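Long-range contact in MstE (Scytonema sp. PCC 10023, PDB 6SBF), which is a monodomain class II terpene cyclase that assembles complex isoprenoid scaffolds, probably in the biosynthesis of merosterols: residues D58-A70 and D110-V122. The protein carries 1 engineered substitution. Residues are numbered along the deposited sequence; the frame is centred on the assembly and turned at random.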
ATOM      1  N   ASP A  58      -9.980  -9.850   1.541  1.00 12.15           N
ATOM      2  CA  ASP A  58      -9.702 -10.187   2.960  1.00 11.42           C
ATOM      3  C   ASP A  58      -8.224 -10.546   3.175  1.00 11.38           C
ATOM      4  O   ASP A  58      -7.581  -9.811   3.931  1.00 12.60           O
ATOM      5  CB  ASP A  58     -10.689 -11.234   3.507  1.00 12.04           C
ATOM      6  CG  ASP A  58     -10.877 -12.551   2.802  1.00 12.62           C
ATOM      7  OD1 ASP A  58     -10.022 -13.002   2.036  1.00 12.61           O
ATOM      8  OD2 ASP A  58     -11.937 -13.209   3.062  1.00 16.43           O
ATOM      9  N   GLU A  59      -7.683 -11.553   2.497  1.00 11.63           N
ATOM     10  CA  GLU A  59      -6.266 -11.930   2.738  1.00 11.81           C
ATOM     11  C   GLU A  59      -5.388 -10.713   2.500  1.00 12.38           C
ATOM     12  O   GLU A  59      -4.525 -10.393   3.299  1.00 12.23           O
ATOM     13  CB  GLU A  59      -5.829 -13.068   1.825  1.00 11.92           C
ATOM     14  CG  GLU A  59      -6.565 -14.365   2.052  1.00 12.82           C
ATOM     15  CD  GLU A  59      -6.297 -15.462   1.055  1.00 13.19           C
ATOM     16  OE1 GLU A  59      -5.183 -15.543   0.499  1.00 14.20           O
ATOM     17  OE2 GLU A  59      -7.247 -16.297   0.823  1.00 14.18           O
ATOM     18  N   TRP A  60      -5.550 -10.049   1.331  1.00 12.27           N
ATOM     19  CA  TRP A  60      -4.715  -8.897   0.985  1.00 11.91           C
ATOM     20  C   TRP A  60      -4.916  -7.763   1.994  1.00 10.72           C
ATOM     21  O   TRP A  60      -3.950  -7.167   2.505  1.00 12.10           O
ATOM     22  CB  TRP A  60      -5.060  -8.475  -0.436  1.00 12.81           C
ATOM     23  CG  TRP A  60      -4.545  -7.116  -0.783  1.00 12.90           C
ATOM     24  CD1 TRP A  60      -3.296  -6.620  -0.631  1.00 14.92           C
ATOM     25  CD2 TRP A  60      -5.291  -6.067  -1.393  1.00 14.02           C
ATOM     26  NE1 TRP A  60      -3.207  -5.353  -1.131  1.00 14.92           N
ATOM     27  CE2 TRP A  60      -4.434  -4.982  -1.584  1.00 14.17           C
ATOM     28  CE3 TRP A  60      -6.620  -5.985  -1.795  1.00 15.43           C
ATOM     29  CZ2 TRP A  60      -4.840  -3.814  -2.228  1.00 17.42           C
ATOM     30  CZ3 TRP A  60      -7.003  -4.830  -2.433  1.00 18.29           C
ATOM     31  CH2 TRP A  60      -6.151  -3.749  -2.616  1.00 18.15           C
ATOM     32  N   VAL A  61      -6.150  -7.398   2.268  1.00 10.86           N
ATOM     33  CA  VAL A  61      -6.480  -6.264   3.139  1.00 11.70           C
ATOM     34  C   VAL A  61      -5.923  -6.550   4.530  1.00 10.98           C
ATOM     35  O   VAL A  61      -5.328  -5.639   5.156  1.00 11.70           O
ATOM     36  CB  VAL A  61      -7.982  -5.999   3.167  1.00 11.68           C
ATOM     37  CG1 VAL A  61      -8.320  -4.942   4.180  1.00 12.25           C
ATOM     38  CG2 VAL A  61      -8.444  -5.568   1.795  1.00 12.60           C
ATOM     39  N   THR A  62      -6.037  -7.772   5.010  1.00 10.82           N
ATOM     40  CA  THR A  62      -5.540  -8.149   6.367  1.00 11.64           C
ATOM     41  C   THR A  62      -4.012  -8.108   6.406  1.00 10.92           C
ATOM     42  O   THR A  62      -3.466  -7.614   7.400  1.00 11.60           O
ATOM     43  CB  THR A  62      -6.162  -9.492   6.732  1.00 11.28           C
ATOM     44  OG1 THR A  62      -7.556  -9.308   6.965  1.00 12.24           O
ATOM     45  CG2 THR A  62      -5.558 -10.090   7.981  1.00 11.21           C
ATOM     46  N   ALA A  63      -3.363  -8.608   5.385  1.00 10.78           N
ATOM     47  CA  ALA A  63      -1.878  -8.572   5.321  1.00 11.64           C
ATOM     48  C   ALA A  63      -1.427  -7.107   5.361  1.00 11.94           C
ATOM     49  O   ALA A  63      -0.437  -6.747   6.048  1.00 11.46           O
ATOM     50  CB  ALA A  63      -1.380  -9.313   4.100  1.00 12.21           C
ATOM     51  N   TYR A  64      -2.080  -6.247   4.545  1.00 10.94           N
ATOM     52  CA  TYR A  64      -1.721  -4.826   4.458  1.00 10.69           C
ATOM     53  C   TYR A  64      -1.953  -4.132   5.801  1.00 10.75           C
ATOM     54  O   TYR A  64      -1.090  -3.424   6.315  1.00 11.22           O
ATOM     55  CB  TYR A  64      -2.470  -4.183   3.311  1.00 11.41           C
ATOM     56  CG  TYR A  64      -2.209  -2.708   3.141  1.00 10.79           C
ATOM     57  CD1 TYR A  64      -2.958  -1.737   3.760  1.00 10.49           C
ATOM     58  CD2 TYR A  64      -1.183  -2.296   2.311  1.00 11.64           C
ATOM     59  CE1 TYR A  64      -2.781  -0.380   3.529  1.00 10.98           C
ATOM     60  CE2 TYR A  64      -0.987  -0.934   2.088  1.00 11.93           C
ATOM     61  CZ  TYR A  64      -1.782   0.028   2.666  1.00 11.17           C
ATOM     62  OH  TYR A  64      -1.597   1.373   2.433  1.00 12.89           O
ATOM     63  N   VAL A  65      -3.154  -4.262   6.327  1.00 10.99           N
ATOM     64  CA  VAL A  65      -3.520  -3.571   7.587  1.00 11.12           C
ATOM     65  C   VAL A  65      -2.598  -4.076   8.712  1.00 11.43           C
ATOM     66  O   VAL A  65      -2.170  -3.247   9.516  1.00 11.77           O
ATOM     67  CB  VAL A  65      -5.003  -3.730   7.902  1.00 12.03           C
ATOM     68  CG1 VAL A  65      -5.328  -3.194   9.276  1.00 12.53           C
ATOM     69  CG2 VAL A  65      -5.861  -3.035   6.864  1.00 12.68           C
ATOM     70  N   GLY A  66      -2.389  -5.373   8.774  1.00 11.00           N
ATOM     71  CA  GLY A  66      -1.505  -5.893   9.829  1.00 11.73           C
ATOM     72  C   GLY A  66      -0.126  -5.303   9.699  1.00 11.41           C
ATOM     73  O   GLY A  66       0.459  -4.883  10.719  1.00 12.11           O
ATOM     74  N   THR A  67       0.410  -5.205   8.480  1.00 11.12           N
ATOM     75  CA  THR A  67       1.740  -4.604   8.289  1.00 10.36           C
ATOM     76  C   THR A  67       1.689  -3.138   8.738  1.00 11.34           C
ATOM     77  O   THR A  67       2.643  -2.641   9.399  1.00 12.10           O
ATOM     78  CB  THR A  67       2.187  -4.780   6.828  1.00 11.61           C
ATOM     79  OG1 THR A  67       2.300  -6.160   6.499  1.00 12.22           O
ATOM     80  CG2 THR A  67       3.529  -4.099   6.580  1.00 12.65           C
ATOM     81  N   MET A  68       0.640  -2.407   8.360  1.00 11.28           N
ATOM     82  CA  MET A  68       0.535  -0.981   8.755  1.00 11.19           C
ATOM     83  C   MET A  68       0.594  -0.856  10.269  1.00 10.90           C
ATOM     84  O   MET A  68       1.190   0.078  10.801  1.00 12.59           O
ATOM     85  CB  MET A  68      -0.741  -0.350   8.211  1.00 11.53           C
ATOM     86  CG  MET A  68      -0.823  -0.149   6.731  1.00 12.19           C
ATOM     87  SD  MET A  68       0.404   0.993   6.095  1.00 13.74           S
ATOM     88  CE  MET A  68       1.381  -0.079   5.075  1.00 18.72           C
ATOM     89  N   LEU A  69      -0.089  -1.752  10.976  1.00 11.60           N
ATOM     90  CA  LEU A  69      -0.197  -1.646  12.462  1.00 11.38           C
ATOM     91  C   LEU A  69       1.025  -2.215  13.176  1.00 11.30           C
ATOM     92  O   LEU A  69       1.103  -2.066  14.410  1.00 13.37           O
ATOM     93  CB  LEU A  69      -1.482  -2.352  12.907  1.00 12.27           C
ATOM     94  CG  LEU A  69      -2.781  -1.666  12.495  1.00 13.20           C
ATOM     95  CD1 LEU A  69      -3.965  -2.486  12.944  1.00 16.07           C
ATOM     96  CD2 LEU A  69      -2.911  -0.310  13.109  1.00 20.36           C
ATOM     97  N   ALA A  70       1.949  -2.831  12.465  1.00 11.94           N
ATOM     98  CA  ALA A  70       3.143  -3.426  13.091  1.00 12.49           C
ATOM     99  C   ALA A  70       4.047  -2.364  13.715  1.00 13.89           C
ATOM    100  O   ALA A  70       4.892  -2.726  14.525  1.00 17.94           O
ATOM    101  CB  ALA A  70       3.909  -4.251  12.076  1.00 14.42           C
ATOM    102  N   ASP A 110       1.541  -9.428  -4.966  1.00 12.55           N
ATOM    103  CA  ASP A 110       1.400  -8.260  -4.066  1.00 12.87           C
ATOM    104  C   ASP A 110       0.881  -8.733  -2.723  1.00 12.08           C
ATOM    105  O   ASP A 110       1.444  -8.394  -1.671  1.00 12.59           O
ATOM    106  CB  ASP A 110       0.521  -7.187  -4.687  1.00 13.93           C
ATOM    107  CG  ASP A 110       0.572  -5.891  -3.887  1.00 15.41           C
ATOM    108  OD1 ASP A 110       1.675  -5.423  -3.604  1.00 16.63           O
ATOM    109  OD2 ASP A 110      -0.468  -5.357  -3.587  1.00 25.47           O
ATOM    110  N   THR A 111      -0.219  -9.432  -2.727  1.00 11.97           N
ATOM    111  CA  THR A 111      -0.801  -9.948  -1.502  1.00 12.27           C
ATOM    112  C   THR A 111       0.264 -10.774  -0.776  1.00 11.14           C
ATOM    113  O   THR A 111       0.393 -10.642   0.466  1.00 12.32           O
ATOM    114  CB  THR A 111      -2.017 -10.845  -1.774  1.00 13.02           C
ATOM    115  OG1 THR A 111      -2.985 -10.067  -2.498  1.00 14.40           O
ATOM    116  CG2 THR A 111      -2.583 -11.353  -0.481  1.00 13.39           C
ATOM    117  N   THR A 112       0.934 -11.610  -1.505  1.00 11.18           N
ATOM    118  CA  THR A 112       1.962 -12.513  -0.865  1.00 11.21           C
ATOM    119  C   THR A 112       3.058 -11.693  -0.213  1.00 12.18           C
ATOM    120  O   THR A 112       3.481 -12.007   0.908  1.00 12.39           O
ATOM    121  CB  THR A 112       2.452 -13.554  -1.888  1.00 12.04           C
ATOM    122  OG1 THR A 112       1.344 -14.344  -2.335  1.00 12.63           O
ATOM    123  CG2 THR A 112       3.484 -14.451  -1.321  1.00 12.99           C
ATOM    124  N   GLY A 113       3.530 -10.642  -0.863  1.00 11.80           N
ATOM    125  CA  GLY A 113       4.534  -9.776  -0.249  1.00 11.72           C
ATOM    126  C   GLY A 113       4.067  -9.127   1.016  1.00 11.48           C
ATOM    127  O   GLY A 113       4.798  -9.155   2.029  1.00 12.92           O
ATOM    128  N   TRP A 114       2.862  -8.583   1.048  1.00 11.00           N
ATOM    129  CA  TRP A 114       2.344  -7.977   2.283  1.00 11.89           C
ATOM    130  C   TRP A 114       2.207  -9.030   3.382  1.00 11.42           C
ATOM    131  O   TRP A 114       2.467  -8.707   4.558  1.00 12.03           O
ATOM    132  CB  TRP A 114       1.014  -7.256   2.057  1.00 11.79           C
ATOM    133  CG  TRP A 114       1.189  -5.988   1.280  1.00 11.98           C
ATOM    134  CD1 TRP A 114       0.897  -5.764  -0.038  1.00 13.18           C
ATOM    135  CD2 TRP A 114       1.731  -4.738   1.775  1.00 11.33           C
ATOM    136  NE1 TRP A 114       1.261  -4.494  -0.414  1.00 13.30           N
ATOM    137  CE2 TRP A 114       1.741  -3.823   0.693  1.00 12.50           C
ATOM    138  CE3 TRP A 114       2.146  -4.299   3.046  1.00 12.59           C
ATOM    139  CZ2 TRP A 114       2.239  -2.544   0.830  1.00 12.86           C
ATOM    140  CZ3 TRP A 114       2.619  -3.012   3.175  1.00 13.37           C
ATOM    141  CH2 TRP A 114       2.667  -2.135   2.068  1.00 13.86           C
ATOM    142  N   ALA A 115       1.753 -10.205   3.057  1.00 11.27           N
ATOM    143  CA  ALA A 115       1.609 -11.291   4.054  1.00 12.31           C
ATOM    144  C   ALA A 115       2.980 -11.618   4.631  1.00 11.91           C
ATOM    145  O   ALA A 115       3.067 -11.903   5.839  1.00 12.59           O
ATOM    146  CB  ALA A 115       0.972 -12.521   3.435  1.00 12.88           C
ATOM    147  N   LEU A 116       4.023 -11.599   3.821  1.00 11.47           N
ATOM    148  CA  LEU A 116       5.404 -11.818   4.285  1.00 11.37           C
ATOM    149  C   LEU A 116       5.892 -10.678   5.163  1.00 11.40           C
ATOM    150  O   LEU A 116       6.685 -10.962   6.111  1.00 13.48           O
ATOM    151  CB  LEU A 116       6.300 -12.189   3.115  1.00 11.98           C
ATOM    152  CG  LEU A 116       6.033 -13.540   2.478  1.00 13.14           C
ATOM    153  CD1 LEU A 116       6.783 -13.654   1.153  1.00 14.44           C
ATOM    154  CD2 LEU A 116       6.473 -14.672   3.420  1.00 17.00           C
ATOM    155  N   GLN A 117       5.520  -9.439   4.907  1.00 11.88           N
ATOM    156  CA  GLN A 117       5.867  -8.326   5.800  1.00 12.13           C
ATOM    157  C   GLN A 117       5.210  -8.588   7.153  1.00 12.09           C
ATOM    158  O   GLN A 117       5.801  -8.344   8.213  1.00 13.49           O
ATOM    159  CB  GLN A 117       5.457  -6.988   5.193  1.00 12.85           C
ATOM    160  CG  GLN A 117       6.263  -6.583   3.966  1.00 13.78           C
ATOM    161  CD  GLN A 117       6.004  -5.137   3.610  1.00 14.02           C
ATOM    162  OE1 GLN A 117       6.332  -4.234   4.377  1.00 15.81           O
ATOM    163  NE2 GLN A 117       5.417  -4.893   2.429  1.00 17.08           N
ATOM    164  N   LEU A 118       3.949  -9.001   7.144  1.00 11.65           N
ATOM    165  CA  LEU A 118       3.240  -9.295   8.395  1.00 12.38           C
ATOM    166  C   LEU A 118       3.933 -10.465   9.121  1.00 12.00           C
ATOM    167  O   LEU A 118       4.124 -10.391  10.353  1.00 12.76           O
ATOM    168  CB  LEU A 118       1.765  -9.569   8.117  1.00 12.65           C
ATOM    169  CG  LEU A 118       0.949  -9.961   9.353  1.00 13.77           C
ATOM    170  CD1 LEU A 118       1.023  -9.006  10.516  1.00 15.85           C
ATOM    171  CD2 LEU A 118      -0.494 -10.175   8.997  1.00 16.22           C
ATOM    172  N   ALA A 119       4.295 -11.490   8.391  1.00 12.00           N
ATOM    173  CA  ALA A 119       5.005 -12.651   8.978  1.00 12.61           C
ATOM    174  C   ALA A 119       6.251 -12.154   9.713  1.00 12.46           C
ATOM    175  O   ALA A 119       6.508 -12.602  10.842  1.00 14.20           O
ATOM    176  CB  ALA A 119       5.355 -13.667   7.925  1.00 13.59           C
ATOM    177  N   ALA A 120       7.006 -11.235   9.137  1.00 13.76           N
ATOM    178  CA  ALA A 120       8.219 -10.729   9.796  1.00 14.17           C
ATOM    179  C   ALA A 120       7.833 -10.074  11.119  1.00 13.82           C
ATOM    180  O   ALA A 120       8.570 -10.247  12.144  1.00 16.75           O
ATOM    181  CB  ALA A 120       8.997  -9.819   8.884  1.00 16.97           C
ATOM    182  N   ALA A 121       6.774  -9.299  11.166  1.00 13.64           N
ATOM    183  CA  ALA A 121       6.381  -8.583  12.404  1.00 14.48           C
ATOM    184  C   ALA A 121       6.025  -9.546  13.529  1.00 13.18           C
ATOM    185  O   ALA A 121       6.150  -9.175  14.699  1.00 15.49           O
ATOM    186  CB  ALA A 121       5.223  -7.652  12.103  1.00 15.51           C
ATOM    187  N   VAL A 122       5.570 -10.741  13.194  1.00 12.60           N
ATOM    188  CA  VAL A 122       5.165 -11.720  14.224  1.00 13.20           C
ATOM    189  C   VAL A 122       6.198 -12.858  14.332  1.00 13.06           C
ATOM    190  O   VAL A 122       5.867 -13.877  14.944  1.00 16.29           O
ATOM    191  CB  VAL A 122       3.727 -12.216  13.995  1.00 12.98           C
ATOM    192  CG1 VAL A 122       2.745 -11.050  14.076  1.00 15.33           C
ATOM    193  CG2 VAL A 122       3.607 -13.014  12.692  1.00 13.98           C
TER
HETATM  194  O   HOH W   1      -1.307  -3.312  -2.113  1.00 17.24           O
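Helix 59-69 and residues 110-121 of helix 109-121 run in roughly the same direction, their axes crossing at 39° and approaching to 7.9 Å, with A63 set against A115 where the backbones come nearest. Both belong to the alpha6-alpha6 barrel of this terpene cyclase, and their joint is a knob-into-hole contact, the W114 indole sitting among A63, Y64, T67 and M68. With CG placed opposite the backbone N (chi1 179°), the Y64 ring sets its edge over the centre of one indole face; Y64 CD2 lies 3.7 Å from W114 CE2, an edge-to-face pair. Q117 NE2 sits above the opposite face, toward the rim. M68 CE comes obliquely to within 3.7 Å of W114 CZ3, and T67 CG2 meets the same carbon at the ring edge. Shortening W114 to an alanine is likely to open a gap beneath the Y64 edge and between T67 CG2 and M68 CE. T67 OG1 turns back to its own helix, donating to A63 O at 2.8 Å, while T67 N reaches that oxygen from the other face of the carbonyl plane. A water accepts from W60 NE1 at 3.0 Å and donates to D110 OD2 at 2.7 Å, bridging the two helices.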